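Long-range contacts in ABC transporter permease (Klebsiella pneumoniae, PDB 5NUP), which probably removes mislocalised phospholipids from the outer leaflet of the bacterial outer membrane, as a lipoprotein of the MlaA family: residues S57-N62 against G97-V102; A67-Y72 against V83-F88; Y72-D77 against H116-T121; L143-G148 against Q204-I209. All coordinates share one frame; numbering follows the deposited sequence.

How the contacts relate
The four contacts form a chain through a mainly helical protein. Contact centres lie about 14 Å apart between contacts 1 and 2, about 10 Å between 2 and 3, and about 12 Å between 3 and 4; contacts 1 and 4, about 23 Å apart, fall on opposite sides of the chain's centre. Contacts 2 and 3 share Y72 on helix 65-74, while a salt bridge from R87 to D101 ties contact 2 to contact 1. In sequence, contact 2 falls wholly between the two segments of contact 1, contact 3 interleaves with both, and contact 4 follows them. Helices 50-62, 65-74 and 78-93 are thereby linked, through segment 116-121, to helix 194-209.

Contact 1: residues S57-N62 against G97-V102; sequences SNFTSN and GGLIDV
Two first torsions set this contact: N58 holds CG anti to its carbonyl carbon (chi1 -76°), whereas F59 holds CG anti to its backbone N (chi1 169°), and the two neighbours on helix 50-62 reach different parts of loop 97-102. N58 lays its CB 3.4 Å from L99 O, and its OD1 comes 3.8 Å from D101 CB; the amide and the D101 carboxylate are turned 45° apart, their side chains crossing at about a right angle. F59 presents a ring edge to G97 O, which lies near the ring plane, and its CB meets L99 CD2 at 3.9 Å. Between them the backbones come close, with F59 CA 4.6 Å from G98 CA, and N62 CG covers G98 CA at 4.0 Å. No hydrogen bond crosses the interface. Two of the polar ends have partners elsewhere: N62 ND2 bonds to T92 OG1, and D101 OD1 forms a salt bridge to R87. D101, at the N-cap of helix 102-106, also makes a weak bond to G104 N. The loop thus joins helices 78-93 and 102-106 while lying against helix 50-62, with N62 and D101 both touching N91 of helix 78-93.

Contact 2: residues A67-Y72 against V83-F88; sequences AVMVNY and VHFTRF
V68, M69 and Y72 of helix 65-74 face H84 and F85 of helix 78-93 in an antiparallel helical hairpin. The evidence is the angle of 163° between the segment axes and their closest approach of 8.3 Å; the nearest backbones are those of M69 and H84, with CA atoms 5.5 Å apart. The contact is mostly buried, and no hydrogen bond crosses it.

The CH-pi component comes from V68. Its CG1 branch, set anti to the backbone N, sits over one face of the H84 imidazole, 3.5 Å from the ring centroid and only 9° off the normal, hence almost above the middle of the ring.

Aromatic contact is looser. The Y72 and H84 planes differ by 12°, yet the centroids are 5.6 Å apart, so the rings are slid past one another and hardly overlap; Y72 CE2 approaches H84 CD2 at 3.7 Å.

Polar anchoring lies just outside the segments. H84 ND1 is hydrogen-bonded to E65 OE1, and E65 OE2 also forms a salt bridge with R87 NE, so one carboxylate at the start of helix 65-74 ties down two residues of the opposite helix.

On the outer flank, where F85 also touches a bound detergent and an apolar side chain of another protein chain, M69 and F85 run side by side and point the same way. This is a Met-aromatic contact made at the ring edge, with M69 SD 5.3 Å from the F85 centroid and 3.8 Å from F85 CB.

Contact 3: residues Y72-D77 against H116-T121; sequences YFLQGD and HRFGST. With LMT (dodecyl-beta-D-maltoside), chain B.
Y72, in the last turn of helix 65-74, and Q75, just past it, face H116 and T121, with Q75 CA 5.9 Å from T121 CA. A Schellman motif closes helix 65-74: D77 N bonds to Y72 O at 3.0 Å and G76 N to F73 O at 3.1 Å, with G76 as the C-prime residue at a positive phi of 91°. D77, at the N-cap of helix 78-93, makes a weak bond from OD1 to K80 N. Across the contact, R117 occupies the N-cap position of helix 118-124.

Y72 brings its hydroxyl over one face of the H116 imidazole, OH standing 3.0 Å above the H116 ring plane and close over its centre. The two planes are 23° apart and the rings barely overlap, so it is the hydroxyl end of the tyrosine that covers the histidine. H116 NE2 is hydrogen-bonded to G212 O, which, with a weak bond from ND1 to E114 O, would limit rotation of the ring.

Q75 starts with CG anti to its carbonyl carbon (chi1 -57°) and runs on extended, obliquely across T121, bringing CG to 3.5 Å from T121 CG2. Its OE1 lies against the same methyl and beside S120. Nearer the surface, L74 CD1 rests against F118 CE2 at 4.4 Å.

At the far end of the turn, D77 meets a bound dodecyl maltoside: the detergent hydroxyl O3B donates a hydrogen bond to D77 OD2, 2.9 Å away.

Contact 4: residues L143-G148 against Q204-I209; sequences LRDEGG and QRHDFI
D145 OD2 accepts a hydrogen bond from H206 ND1 at 2.5 Å, nearly straight at 176°. The carboxylate uses the anti lone pair of OD2, away from its other oxygen, and the acceptor lies essentially in the imidazole plane. The carboxylate and ring planes are 16° apart, so the two flat groups meet edge on, their side chains running past each other in opposite directions.

The other oxygen, OD1, is engaged by the neighbouring residue: R144 NE donates to D145 OD1 at 2.7 Å and forms a salt bridge, approaching from the syn side but clearly out of the carboxylate plane. With one bond on each oxygen, the D145 carboxylate is fixed in rotation, and R144 acts as a second-shell residue that positions the partner of H206. The guanidinium in turn makes a cation-pi contact with Y129.

E146 bends at its second torsion (chi2 83°), which carries OE1 to the edge of the same imidazole, 3.5 Å from H206 CE1. Its OE2 is hydrogen-bonded to Y202 OH, and the Y202 ring stacks on H206. Two carboxylates near one imidazole would tend to favour its protonated form, although the charge is not observed. R144 NH2 also faces the helix backbone, 4.1 Å from H206 O, too far for more than a loose approach.

The arrangement is a histidine-carboxylate hydrogen bond, and here it pins the loop that follows strand 139-141 to helix 194-209.

Contact 1: residues S57-N62 against G97-V102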
# COMPACT_ATOMS: atom_id res chain seq x y z
N SER F 57 12.43 -40.75 -14.81
CA SER F 57 11.47 -41.11 -15.85
C SER F 57 10.79 -39.88 -16.41
O SER F 57 10.62 -39.75 -17.63
CB SER F 57 10.43 -42.09 -15.31
OG SER F 57 9.52 -42.50 -16.34
N ASN F 58 10.38 -38.95 -15.52
CA ASN F 58 9.76 -37.72 -15.97
C ASN F 58 10.75 -36.88 -16.76
O ASN F 58 10.40 -36.33 -17.81
CB ASN F 58 9.22 -36.93 -14.78
CG ASN F 58 7.92 -37.50 -14.21
OD1 ASN F 58 6.97 -37.81 -14.94
ND2 ASN F 58 7.88 -37.68 -12.89
N PHE F 59 12.00 -36.85 -16.33
CA PHE F 59 12.99 -36.00 -16.98
C PHE F 59 13.27 -36.46 -18.41
O PHE F 59 13.39 -35.62 -19.32
CB PHE F 59 14.28 -35.95 -16.16
CG PHE F 59 15.43 -35.33 -16.87
CD1 PHE F 59 16.36 -36.11 -17.53
CD2 PHE F 59 15.59 -33.96 -16.89
CE1 PHE F 59 17.42 -35.53 -18.20
CE2 PHE F 59 16.65 -33.38 -17.55
CZ PHE F 59 17.57 -34.17 -18.21
N THR F 60 13.40 -37.78 -18.63
CA THR F 60 13.73 -38.23 -19.99
C THR F 60 12.51 -38.12 -20.89
O THR F 60 12.62 -37.66 -22.03
CB THR F 60 14.26 -39.68 -20.01
OG1 THR F 60 13.41 -40.56 -19.25
CG2 THR F 60 15.68 -39.76 -19.47
N SER F 61 11.34 -38.53 -20.38
CA SER F 61 10.07 -38.36 -21.08
C SER F 61 9.88 -36.94 -21.58
O SER F 61 9.33 -36.72 -22.66
CB SER F 61 8.90 -38.74 -20.18
OG SER F 61 7.73 -38.91 -20.96
N ASN F 62 10.26 -35.95 -20.76
CA ASN F 62 10.08 -34.55 -21.10
C ASN F 62 10.90 -34.16 -22.32
O ASN F 62 10.48 -33.29 -23.09
CB ASN F 62 10.46 -33.66 -19.91
CG ASN F 62 9.88 -32.25 -20.02
OD1 ASN F 62 8.66 -32.05 -19.93
ND2 ASN F 62 10.75 -31.27 -20.24
N GLY F 97 13.35 -28.41 -14.79
CA GLY F 97 13.91 -29.02 -15.98
C GLY F 97 13.28 -30.33 -16.37
O GLY F 97 13.93 -31.17 -17.01
N GLY F 98 12.03 -30.57 -15.97
CA GLY F 98 11.30 -31.77 -16.32
C GLY F 98 11.18 -32.81 -15.23
O GLY F 98 10.42 -33.77 -15.41
N LEU F 99 11.90 -32.64 -14.10
CA LEU F 99 11.95 -33.66 -13.05
C LEU F 99 10.58 -33.88 -12.41
O LEU F 99 10.21 -35.02 -12.10
CB LEU F 99 12.99 -33.28 -11.98
CG LEU F 99 14.48 -33.41 -12.34
CD1 LEU F 99 15.40 -32.64 -11.40
CD2 LEU F 99 14.90 -34.85 -12.43
N ILE F 100 9.80 -32.80 -12.22
CA ILE F 100 8.49 -32.86 -11.57
C ILE F 100 7.42 -32.78 -12.65
O ILE F 100 7.52 -31.97 -13.57
CB ILE F 100 8.35 -31.69 -10.59
CG1 ILE F 100 9.47 -31.69 -9.58
CG2 ILE F 100 7.06 -31.75 -9.83
CD1 ILE F 100 10.05 -30.33 -9.43
N ASP F 101 6.37 -33.60 -12.53
CA ASP F 101 5.29 -33.60 -13.53
C ASP F 101 4.25 -32.57 -13.09
O ASP F 101 3.15 -32.89 -12.64
CB ASP F 101 4.68 -35.00 -13.69
CG ASP F 101 3.70 -35.10 -14.88
OD1 ASP F 101 3.64 -34.15 -15.69
OD2 ASP F 101 3.00 -36.13 -15.02
N VAL F 102 4.59 -31.31 -13.32
CA VAL F 102 3.70 -30.22 -12.93
C VAL F 102 2.43 -30.25 -13.76
O VAL F 102 1.32 -30.17 -13.23
CB VAL F 102 4.43 -28.87 -13.04
CG1 VAL F 102 3.47 -27.71 -12.73
CG2 VAL F 102 5.66 -28.83 -12.13

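Contact 2: residues A67-Y72 against V83-F88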
# COMPACT_ATOMS: atom_id res chain seq x y z
N ALA F 67 8.90 -33.00 -29.45
CA ALA F 67 8.76 -33.78 -30.67
C ALA F 67 7.35 -34.33 -30.82
O ALA F 67 6.80 -34.33 -31.92
CB ALA F 67 9.79 -34.91 -30.69
N VAL F 68 6.73 -34.78 -29.72
CA VAL F 68 5.35 -35.25 -29.78
C VAL F 68 4.42 -34.16 -30.32
O VAL F 68 3.45 -34.46 -31.02
CB VAL F 68 4.91 -35.78 -28.41
CG1 VAL F 68 3.50 -36.30 -28.47
CG2 VAL F 68 5.83 -36.88 -27.99
N MET F 69 4.65 -32.90 -29.94
CA MET F 69 3.82 -31.86 -30.51
C MET F 69 4.10 -31.70 -31.99
O MET F 69 3.18 -31.72 -32.81
CB MET F 69 3.99 -30.52 -29.79
CG MET F 69 4.84 -29.49 -30.52
SD MET F 69 4.85 -27.92 -29.70
CE MET F 69 6.04 -27.08 -30.73
N VAL F 70 5.38 -31.57 -32.36
CA VAL F 70 5.72 -31.25 -33.75
C VAL F 70 5.10 -32.27 -34.70
O VAL F 70 4.68 -31.92 -35.81
CB VAL F 70 7.25 -31.18 -33.91
CG1 VAL F 70 7.67 -31.47 -35.35
CG2 VAL F 70 7.76 -29.83 -33.46
N ASN F 71 4.93 -33.50 -34.25
CA ASN F 71 4.35 -34.53 -35.09
C ASN F 71 2.84 -34.64 -34.96
O ASN F 71 2.17 -35.01 -35.93
CB ASN F 71 4.97 -35.91 -34.78
CG ASN F 71 6.37 -36.05 -35.34
OD1 ASN F 71 6.57 -36.06 -36.55
ND2 ASN F 71 7.35 -36.23 -34.44
N TYR F 72 2.26 -34.24 -33.83
CA TYR F 72 0.80 -34.19 -33.77
C TYR F 72 0.28 -33.10 -34.69
O TYR F 72 -0.82 -33.22 -35.23
CB TYR F 72 0.32 -33.97 -32.34
CG TYR F 72 -0.06 -35.25 -31.63
CD1 TYR F 72 -1.02 -36.10 -32.16
CD2 TYR F 72 0.52 -35.58 -30.41
CE1 TYR F 72 -1.38 -37.27 -31.50
CE2 TYR F 72 0.16 -36.74 -29.75
CZ TYR F 72 -0.79 -37.57 -30.29
OH TYR F 72 -1.13 -38.72 -29.61
N VAL F 83 -1.44 -29.88 -26.14
CA VAL F 83 -1.42 -30.65 -24.90
C VAL F 83 0.00 -31.03 -24.56
O VAL F 83 0.45 -30.93 -23.42
CB VAL F 83 -2.32 -31.89 -25.02
CG1 VAL F 83 -2.00 -32.87 -23.92
CG2 VAL F 83 -3.78 -31.53 -25.00
N HIS F 84 0.77 -31.43 -25.57
CA HIS F 84 2.14 -31.78 -25.27
C HIS F 84 3.04 -30.55 -25.25
O HIS F 84 4.06 -30.56 -24.55
CB HIS F 84 2.62 -32.86 -26.25
CG HIS F 84 1.90 -34.17 -26.08
ND1 HIS F 84 2.25 -35.09 -25.11
CD2 HIS F 84 0.84 -34.70 -26.73
CE1 HIS F 84 1.44 -36.13 -25.18
NE2 HIS F 84 0.57 -35.92 -26.15
N PHE F 85 2.64 -29.46 -25.89
CA PHE F 85 3.32 -28.20 -25.63
C PHE F 85 3.14 -27.79 -24.17
O PHE F 85 4.10 -27.37 -23.51
CB PHE F 85 2.82 -27.08 -26.55
CG PHE F 85 3.34 -25.72 -26.16
CD1 PHE F 85 2.65 -24.93 -25.26
CD2 PHE F 85 4.55 -25.26 -26.67
CE1 PHE F 85 3.14 -23.71 -24.88
CE2 PHE F 85 5.04 -24.01 -26.29
CZ PHE F 85 4.34 -23.26 -25.40
N THR F 86 1.90 -27.86 -23.66
CA THR F 86 1.65 -27.45 -22.29
C THR F 86 2.45 -28.32 -21.34
O THR F 86 3.01 -27.83 -20.35
CB THR F 86 0.16 -27.55 -21.95
OG1 THR F 86 -0.61 -26.81 -22.92
CG2 THR F 86 -0.12 -27.00 -20.56
N ARG F 87 2.54 -29.61 -21.65
CA ARG F 87 3.35 -30.50 -20.83
C ARG F 87 4.81 -30.06 -20.83
O ARG F 87 5.41 -29.88 -19.77
CB ARG F 87 3.21 -31.95 -21.33
CG ARG F 87 2.02 -32.69 -20.75
CD ARG F 87 2.19 -34.17 -20.87
NE ARG F 87 3.47 -34.54 -20.27
CZ ARG F 87 3.64 -34.88 -19.00
NH1 ARG F 87 2.62 -34.91 -18.16
NH2 ARG F 87 4.85 -35.17 -18.58
N PHE F 88 5.37 -29.80 -22.01
CA PHE F 88 6.77 -29.42 -22.04
C PHE F 88 7.01 -28.11 -21.29
O PHE F 88 7.99 -27.99 -20.55
CB PHE F 88 7.27 -29.32 -23.49
CG PHE F 88 8.68 -28.87 -23.57
CD1 PHE F 88 9.70 -29.66 -23.07
CD2 PHE F 88 8.99 -27.63 -24.10
CE1 PHE F 88 11.02 -29.22 -23.12
CE2 PHE F 88 10.29 -27.19 -24.16
CZ PHE F 88 11.31 -27.98 -23.67

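Contact 3: residues Y72-D77 against H116-T121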
# COMPACT_ATOMS: atom_id res chain seq x y z
N TYR F 72 2.26 -34.24 -33.83
CA TYR F 72 0.80 -34.19 -33.77
C TYR F 72 0.28 -33.10 -34.69
O TYR F 72 -0.82 -33.22 -35.23
CB TYR F 72 0.32 -33.97 -32.34
CG TYR F 72 -0.06 -35.25 -31.63
CD1 TYR F 72 -1.02 -36.10 -32.16
CD2 TYR F 72 0.52 -35.58 -30.41
CE1 TYR F 72 -1.38 -37.27 -31.50
CE2 TYR F 72 0.16 -36.74 -29.75
CZ TYR F 72 -0.79 -37.57 -30.29
OH TYR F 72 -1.13 -38.72 -29.61
N PHE F 73 1.05 -32.01 -34.85
CA PHE F 73 0.74 -31.02 -35.87
C PHE F 73 0.79 -31.64 -37.26
O PHE F 73 -0.11 -31.45 -38.08
CB PHE F 73 1.71 -29.85 -35.79
CG PHE F 73 1.42 -28.93 -34.66
CD1 PHE F 73 0.13 -28.79 -34.17
CD2 PHE F 73 2.45 -28.21 -34.08
CE1 PHE F 73 -0.13 -27.96 -33.12
CE2 PHE F 73 2.20 -27.37 -33.03
CZ PHE F 73 0.90 -27.24 -32.55
N LEU F 74 1.84 -32.42 -37.52
CA LEU F 74 2.00 -33.03 -38.84
C LEU F 74 0.90 -34.04 -39.12
O LEU F 74 0.67 -34.38 -40.29
CB LEU F 74 3.37 -33.67 -38.94
CG LEU F 74 4.58 -32.74 -38.91
CD1 LEU F 74 5.86 -33.56 -38.85
CD2 LEU F 74 4.58 -31.83 -40.12
N GLN F 75 0.25 -34.58 -38.09
CA GLN F 75 -0.86 -35.52 -38.28
C GLN F 75 -2.23 -34.89 -38.30
O GLN F 75 -3.21 -35.63 -38.14
CB GLN F 75 -0.90 -36.59 -37.20
CG GLN F 75 0.32 -37.41 -37.00
CD GLN F 75 -0.01 -38.54 -36.07
OE1 GLN F 75 0.84 -39.37 -35.74
NE2 GLN F 75 -1.26 -38.59 -35.62
N GLY F 76 -2.35 -33.57 -38.40
CA GLY F 76 -3.69 -33.03 -38.51
C GLY F 76 -4.35 -32.66 -37.20
O GLY F 76 -5.50 -32.23 -37.22
N ASP F 77 -3.73 -32.96 -36.06
CA ASP F 77 -4.35 -32.74 -34.75
C ASP F 77 -3.58 -31.74 -33.88
O ASP F 77 -2.68 -32.12 -33.13
CB ASP F 77 -4.51 -34.07 -34.03
CG ASP F 77 -5.03 -33.90 -32.63
OD1 ASP F 77 -4.36 -34.39 -31.70
OD2 ASP F 77 -6.10 -33.29 -32.44
N HIS F 116 3.95 -40.06 -29.39
CA HIS F 116 3.61 -40.23 -30.80
C HIS F 116 4.64 -39.41 -31.56
O HIS F 116 4.63 -38.18 -31.50
CB HIS F 116 2.19 -39.74 -31.12
CG HIS F 116 1.11 -40.64 -30.64
ND1 HIS F 116 1.08 -41.18 -29.37
CD2 HIS F 116 -0.01 -41.10 -31.26
CE1 HIS F 116 0.00 -41.93 -29.23
NE2 HIS F 116 -0.68 -41.89 -30.36
N ARG F 117 5.55 -40.08 -32.26
CA ARG F 117 6.61 -39.38 -32.98
C ARG F 117 6.60 -39.70 -34.47
O ARG F 117 5.56 -40.08 -35.02
CB ARG F 117 7.96 -39.71 -32.35
CG ARG F 117 7.96 -39.30 -30.90
CD ARG F 117 9.27 -39.48 -30.19
NE ARG F 117 10.45 -39.35 -31.04
CZ ARG F 117 11.66 -39.75 -30.65
NH1 ARG F 117 12.70 -39.66 -31.46
NH2 ARG F 117 11.82 -40.28 -29.45
N PHE F 118 7.74 -39.49 -35.14
CA PHE F 118 7.68 -39.43 -36.59
C PHE F 118 7.36 -40.80 -37.18
O PHE F 118 6.75 -40.87 -38.26
CB PHE F 118 8.98 -38.89 -37.18
CG PHE F 118 8.83 -38.46 -38.61
CD1 PHE F 118 9.79 -38.80 -39.55
CD2 PHE F 118 7.72 -37.71 -39.02
CE1 PHE F 118 9.64 -38.43 -40.89
CE2 PHE F 118 7.57 -37.32 -40.33
CZ PHE F 118 8.53 -37.67 -41.27
N GLY F 119 7.74 -41.88 -36.50
CA GLY F 119 7.22 -43.17 -36.91
C GLY F 119 5.71 -43.20 -36.90
O GLY F 119 5.07 -43.66 -37.85
N SER F 120 5.11 -42.68 -35.83
CA SER F 120 3.66 -42.61 -35.73
C SER F 120 3.04 -41.90 -36.92
O SER F 120 2.03 -42.34 -37.47
CB SER F 120 3.25 -41.92 -34.44
OG SER F 120 1.96 -42.32 -34.07
N THR F 121 3.58 -40.72 -37.27
CA THR F 121 3.00 -39.96 -38.37
C THR F 121 3.26 -40.64 -39.72
O THR F 121 2.37 -40.70 -40.57
CB THR F 121 3.50 -38.51 -38.33
OG1 THR F 121 4.72 -38.38 -39.07
CG2 THR F 121 3.75 -38.13 -36.90
C1B LMT B . -9.98 -34.06 -34.48
C2B LMT B . -8.70 -34.66 -33.88
C3B LMT B . -9.04 -35.33 -32.53
C4B LMT B . -10.59 -35.49 -32.38
C5B LMT B . -11.15 -35.98 -33.73
C6B LMT B . -12.64 -36.27 -33.60
O1B LMT B . -9.65 -33.23 -35.56
O2B LMT B . -8.24 -35.58 -34.79
O3B LMT B . -8.43 -34.68 -31.47
O4' LMT B . -10.92 -36.39 -31.38
O5B LMT B . -10.88 -35.08 -34.81
O6B LMT B . -12.89 -37.59 -33.86
C1' LMT B . -8.42 -29.28 -36.06
C2' LMT B . -8.90 -29.67 -34.66
C3' LMT B . -8.86 -31.20 -34.50
C4' LMT B . -9.92 -31.84 -35.41
C5' LMT B . -9.80 -31.17 -36.82
C6' LMT B . -11.06 -30.51 -37.31
O1' LMT B . -8.97 -28.08 -36.48
O2' LMT B . -8.02 -29.16 -33.76
O3' LMT B . -9.06 -31.51 -33.18
O5' LMT B . -8.64 -30.35 -37.02
O6' LMT B . -11.57 -31.34 -38.29
C1 LMT B . -8.09 -26.96 -36.45

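Contact 4: residues L143-G148 against Q204-I209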
# COMPACT_ATOMS: atom_id res chain seq x y z
N LEU F 143 12.29 -50.47 -39.54
CA LEU F 143 12.82 -49.30 -40.24
C LEU F 143 11.86 -48.11 -40.22
O LEU F 143 12.28 -46.97 -40.39
CB LEU F 143 13.18 -49.70 -41.69
CG LEU F 143 14.52 -49.13 -42.19
CD1 LEU F 143 15.69 -49.61 -41.36
CD2 LEU F 143 14.75 -49.40 -43.68
N ARG F 144 10.57 -48.35 -40.00
CA ARG F 144 9.63 -47.23 -39.99
C ARG F 144 9.54 -46.54 -38.63
O ARG F 144 9.61 -45.31 -38.57
CB ARG F 144 8.22 -47.67 -40.44
CG ARG F 144 7.15 -46.61 -40.13
CD ARG F 144 5.72 -47.09 -40.33
NE ARG F 144 5.01 -47.25 -39.07
CZ ARG F 144 3.79 -47.77 -38.96
NH1 ARG F 144 3.12 -48.18 -40.04
NH2 ARG F 144 3.23 -47.89 -37.76
N ASP F 145 9.40 -47.28 -37.54
CA ASP F 145 9.19 -46.61 -36.25
C ASP F 145 10.50 -46.32 -35.52
O ASP F 145 10.88 -45.15 -35.40
CB ASP F 145 8.25 -47.42 -35.37
CG ASP F 145 6.83 -47.39 -35.88
OD1 ASP F 145 6.57 -46.74 -36.92
OD2 ASP F 145 5.95 -48.00 -35.23
N GLU F 146 11.17 -47.34 -35.01
CA GLU F 146 12.55 -47.12 -34.60
C GLU F 146 13.31 -46.67 -35.84
O GLU F 146 13.07 -47.16 -36.95
CB GLU F 146 13.16 -48.40 -34.02
CG GLU F 146 12.70 -48.70 -32.60
CD GLU F 146 11.36 -49.42 -32.57
OE1 GLU F 146 10.75 -49.52 -31.48
OE2 GLU F 146 10.89 -49.86 -33.63
N GLY F 147 14.18 -45.70 -35.70
CA GLY F 147 14.81 -45.25 -36.94
C GLY F 147 14.02 -44.19 -37.71
O GLY F 147 14.58 -43.16 -38.09
N GLY F 148 12.74 -44.44 -37.99
CA GLY F 148 11.89 -43.34 -38.40
C GLY F 148 11.71 -42.33 -37.28
O GLY F 148 11.82 -41.12 -37.50
N GLN F 204 1.05 -54.84 -31.90
CA GLN F 204 -0.20 -54.42 -31.27
C GLN F 204 -0.03 -53.04 -30.62
O GLN F 204 -0.87 -52.15 -30.80
CB GLN F 204 -0.61 -55.45 -30.22
CG GLN F 204 -0.82 -56.86 -30.78
CD GLN F 204 -1.82 -57.69 -30.01
OE1 GLN F 204 -2.11 -57.42 -28.84
NE2 GLN F 204 -2.34 -58.74 -30.65
N ARG F 205 1.08 -52.86 -29.88
CA ARG F 205 1.39 -51.58 -29.25
C ARG F 205 1.72 -50.52 -30.31
O ARG F 205 1.30 -49.37 -30.19
CB ARG F 205 2.54 -51.75 -28.25
CG ARG F 205 2.08 -52.01 -26.79
CD ARG F 205 3.22 -52.56 -25.89
NE ARG F 205 2.72 -53.48 -24.86
CZ ARG F 205 3.47 -54.34 -24.17
NH1 ARG F 205 4.78 -54.41 -24.38
NH2 ARG F 205 2.92 -55.14 -23.26
N HIS F 206 2.44 -50.91 -31.37
CA HIS F 206 2.92 -49.94 -32.35
C HIS F 206 1.85 -49.53 -33.37
O HIS F 206 1.92 -48.42 -33.91
CB HIS F 206 4.13 -50.48 -33.10
CG HIS F 206 5.43 -50.12 -32.48
ND1 HIS F 206 6.29 -49.20 -33.05
CD2 HIS F 206 6.04 -50.55 -31.35
CE1 HIS F 206 7.37 -49.08 -32.30
NE2 HIS F 206 7.24 -49.89 -31.26
N ASP F 207 0.90 -50.42 -33.68
CA ASP F 207 -0.21 -50.04 -34.55
C ASP F 207 -1.24 -49.20 -33.82
O ASP F 207 -1.93 -48.38 -34.44
CB ASP F 207 -0.94 -51.25 -35.13
CG ASP F 207 -0.29 -51.80 -36.38
OD1 ASP F 207 0.47 -51.06 -37.05
OD2 ASP F 207 -0.62 -52.94 -36.75
N PHE F 208 -1.37 -49.38 -32.50
CA PHE F 208 -2.30 -48.56 -31.73
C PHE F 208 -1.88 -47.10 -31.74
O PHE F 208 -2.74 -46.21 -31.72
CB PHE F 208 -2.40 -49.09 -30.31
CG PHE F 208 -3.43 -48.39 -29.49
CD1 PHE F 208 -4.77 -48.53 -29.78
CD2 PHE F 208 -3.06 -47.60 -28.41
CE1 PHE F 208 -5.73 -47.88 -29.02
CE2 PHE F 208 -4.01 -46.95 -27.63
CZ PHE F 208 -5.35 -47.09 -27.94
N ILE F 209 -0.57 -46.83 -31.78
CA ILE F 209 -0.07 -45.46 -31.69
C ILE F 209 -0.36 -44.65 -32.96
O ILE F 209 -0.53 -43.42 -32.88
CB ILE F 209 1.44 -45.50 -31.33
CG1 ILE F 209 1.63 -45.40 -29.81
CG2 ILE F 209 2.20 -44.37 -31.93
CD1 ILE F 209 0.76 -46.31 -28.98